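Local coordinates for protein DNA-3-methyladenine glycosidase (Bacillus halodurans, PDB 2H56) that belongs to the helix-hairpin-helix (HhH-GPD) superfamily of mainly helical base excision DNA repair proteins, at residues M153-F157 and C206-W210. Residues are numbered along the deposited sequence; the frame is centred on the assembly and turned at random.
Sequences MFMMF and CLYLW
The backbone O of Met153 receives a hydrogen bond from Phe157 N at 2.9 Å and a weak one from Met156 N at 3.2 Å. These bonds hold together the last turn of helix 148-157, and the side chains of all three residues meet Trp210. The helix segments run nearly at right angles, 102° apart. Their axes stay 13.5 Å from each other, so long side chains must bridge the space. Met153 and Met156 are both selenomethionines. Met156 is straight beyond CG (chi2 178°), which carries its selenium and methyl far toward 206-210. Its SE lies at the edge of the indole, near the ring plane, 3.9 Å from Trp210 CH2. Beyond it, CE meets Cys206 SG at 3.6 Å. Met153 instead bends at chi2 and again at chi3. Its SE reaches the same ring on a slant, 3.9 Å from Trp210 CH2, and its CE lies beside CZ2. Both are Met-aromatic contacts. Phe157 comes from the opposite direction to Trp210 and brings CZ to within 3.7 Å of Trp210 CZ3. The two ring planes are inclined at 42°, an intermediate aromatic pairing. Leu207 CD2 adds a looser touch on Phe157 CE1. No hydrogen bond joins the two segments. At the other end of the indole, Trp210 NE1 is bonded to the Asp169 carboxylate, which helps to fix the ring's rotation. Leu172 of helix 170-180 also packs on Trp210, and Phe157 leans on Leu45 and Pro46 of strand 43-46. The contact is thus an apolar bridge, close to the centre of the chain, between helix 202-219 and the C-terminal end of helix 148-157. The latter is probably the second helix of the helix-hairpin-helix motif that characterises the HhH-GPD fold.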
loop_
_atom_site.group_PDB
_atom_site.type_symbol
_atom_site.label_atom_id
_atom_site.label_comp_id
_atom_site.label_asym_id
_atom_site.label_seq_id
_atom_site.Cartn_x
_atom_site.Cartn_y
_atom_site.Cartn_z
HETATM N N MSE A 153 1.521 2.700 -1.774
HETATM C CA MSE A 153 0.545 1.793 -1.134
HETATM C C MSE A 153 -0.633 1.475 -2.058
HETATM O O MSE A 153 -1.159 0.310 -2.071
HETATM C CB MSE A 153 -0.009 2.387 0.148
HETATM C CG MSE A 153 1.016 2.692 1.150
HETATM SE SE MSE A 153 1.859 1.090 1.796
HETATM C CE MSE A 153 0.371 0.436 3.039
ATOM N N PHE A 154 -1.021 2.496 -2.825
ATOM C CA PHE A 154 -2.075 2.346 -3.804
ATOM C C PHE A 154 -1.684 1.375 -4.888
ATOM O O PHE A 154 -2.521 0.568 -5.305
ATOM C CB PHE A 154 -2.419 3.682 -4.447
ATOM C CG PHE A 154 -3.513 3.596 -5.455
ATOM C CD1 PHE A 154 -4.850 3.492 -5.043
ATOM C CD2 PHE A 154 -3.225 3.635 -6.812
ATOM C CE1 PHE A 154 -5.879 3.384 -5.981
ATOM C CE2 PHE A 154 -4.251 3.544 -7.754
ATOM C CZ PHE A 154 -5.576 3.418 -7.339
HETATM N N MSE A 155 -0.434 1.440 -5.353
HETATM C CA MSE A 155 -0.004 0.570 -6.420
HETATM C C MSE A 155 -0.028 -0.876 -5.920
HETATM O O MSE A 155 -0.134 -1.835 -6.718
HETATM C CB MSE A 155 1.425 0.892 -6.878
HETATM C CG MSE A 155 1.638 2.223 -7.541
HETATM SE SE MSE A 155 3.390 2.377 -8.398
HETATM C CE MSE A 155 3.311 0.773 -9.558
HETATM N N MSE A 156 0.151 -1.068 -4.616
HETATM C CA MSE A 156 0.342 -2.433 -4.159
HETATM C C MSE A 156 -1.031 -3.018 -3.901
HETATM O O MSE A 156 -1.423 -3.984 -4.524
HETATM C CB MSE A 156 1.202 -2.514 -2.897
HETATM C CG MSE A 156 2.707 -2.226 -3.079
HETATM SE SE MSE A 156 3.500 -2.327 -1.310
HETATM C CE MSE A 156 5.482 -1.923 -1.453
ATOM N N PHE A 157 -1.749 -2.365 -3.004
ATOM C CA PHE A 157 -2.944 -2.884 -2.386
ATOM C C PHE A 157 -4.195 -2.570 -3.184
ATOM O O PHE A 157 -5.300 -2.914 -2.770
ATOM C CB PHE A 157 -3.075 -2.275 -0.987
ATOM C CG PHE A 157 -2.072 -2.786 -0.045
ATOM C CD1 PHE A 157 -2.113 -4.104 0.354
ATOM C CD2 PHE A 157 -1.059 -1.982 0.418
ATOM C CE1 PHE A 157 -1.166 -4.623 1.238
ATOM C CE2 PHE A 157 -0.100 -2.479 1.289
ATOM C CZ PHE A 157 -0.156 -3.811 1.704
ATOM N N CYS A 206 8.022 -6.984 0.615
ATOM C CA CYS A 206 7.469 -5.999 1.528
ATOM C C CYS A 206 6.387 -6.590 2.410
ATOM O O CYS A 206 6.252 -6.210 3.568
ATOM C CB CYS A 206 6.932 -4.794 0.754
ATOM S SG CYS A 206 8.237 -3.758 0.040
ATOM N N LEU A 207 5.602 -7.507 1.860
ATOM C CA LEU A 207 4.631 -8.213 2.662
ATOM C C LEU A 207 5.354 -8.961 3.804
ATOM O O LEU A 207 4.899 -8.958 4.941
ATOM C CB LEU A 207 3.833 -9.188 1.802
ATOM C CG LEU A 207 2.967 -8.571 0.710
ATOM C CD1 LEU A 207 2.321 -9.666 -0.138
ATOM C CD2 LEU A 207 1.940 -7.668 1.337
ATOM N N TYR A 208 6.488 -9.579 3.524
ATOM C CA TYR A 208 7.215 -10.301 4.578
ATOM C C TYR A 208 7.866 -9.349 5.559
ATOM O O TYR A 208 7.936 -9.620 6.761
ATOM C CB TYR A 208 8.246 -11.251 3.980
ATOM C CG TYR A 208 7.605 -12.495 3.414
ATOM C CD1 TYR A 208 7.137 -13.493 4.265
ATOM C CD2 TYR A 208 7.444 -12.668 2.043
ATOM C CE1 TYR A 208 6.546 -14.618 3.791
ATOM C CE2 TYR A 208 6.836 -13.823 1.542
ATOM C CZ TYR A 208 6.391 -14.786 2.430
ATOM O OH TYR A 208 5.783 -15.911 1.971
ATOM N N LEU A 209 8.333 -8.215 5.059
ATOM C CA LEU A 209 8.906 -7.228 5.948
ATOM C C LEU A 209 7.844 -6.791 6.944
ATOM O O LEU A 209 8.105 -6.719 8.164
ATOM C CB LEU A 209 9.502 -6.047 5.162
ATOM C CG LEU A 209 10.827 -6.337 4.417
ATOM C CD1 LEU A 209 11.524 -5.063 3.976
ATOM C CD2 LEU A 209 11.777 -7.099 5.296
ATOM N N TRP A 210 6.636 -6.531 6.435
ATOM C CA TRP A 210 5.535 -6.120 7.305
ATOM C C TRP A 210 5.227 -7.176 8.345
ATOM O O TRP A 210 4.943 -6.854 9.500
ATOM C CB TRP A 210 4.278 -5.793 6.511
ATOM C CG TRP A 210 4.241 -4.402 6.088
ATOM C CD1 TRP A 210 4.482 -3.328 6.860
ATOM C CD2 TRP A 210 3.961 -3.905 4.784
ATOM N NE1 TRP A 210 4.387 -2.184 6.128
ATOM C CE2 TRP A 210 4.064 -2.508 4.844
ATOM C CE3 TRP A 210 3.646 -4.504 3.564
ATOM C CZ2 TRP A 210 3.840 -1.689 3.736
ATOM C CZ3 TRP A 210 3.442 -3.702 2.457
ATOM C CH2 TRP A 210 3.526 -2.304 2.552
#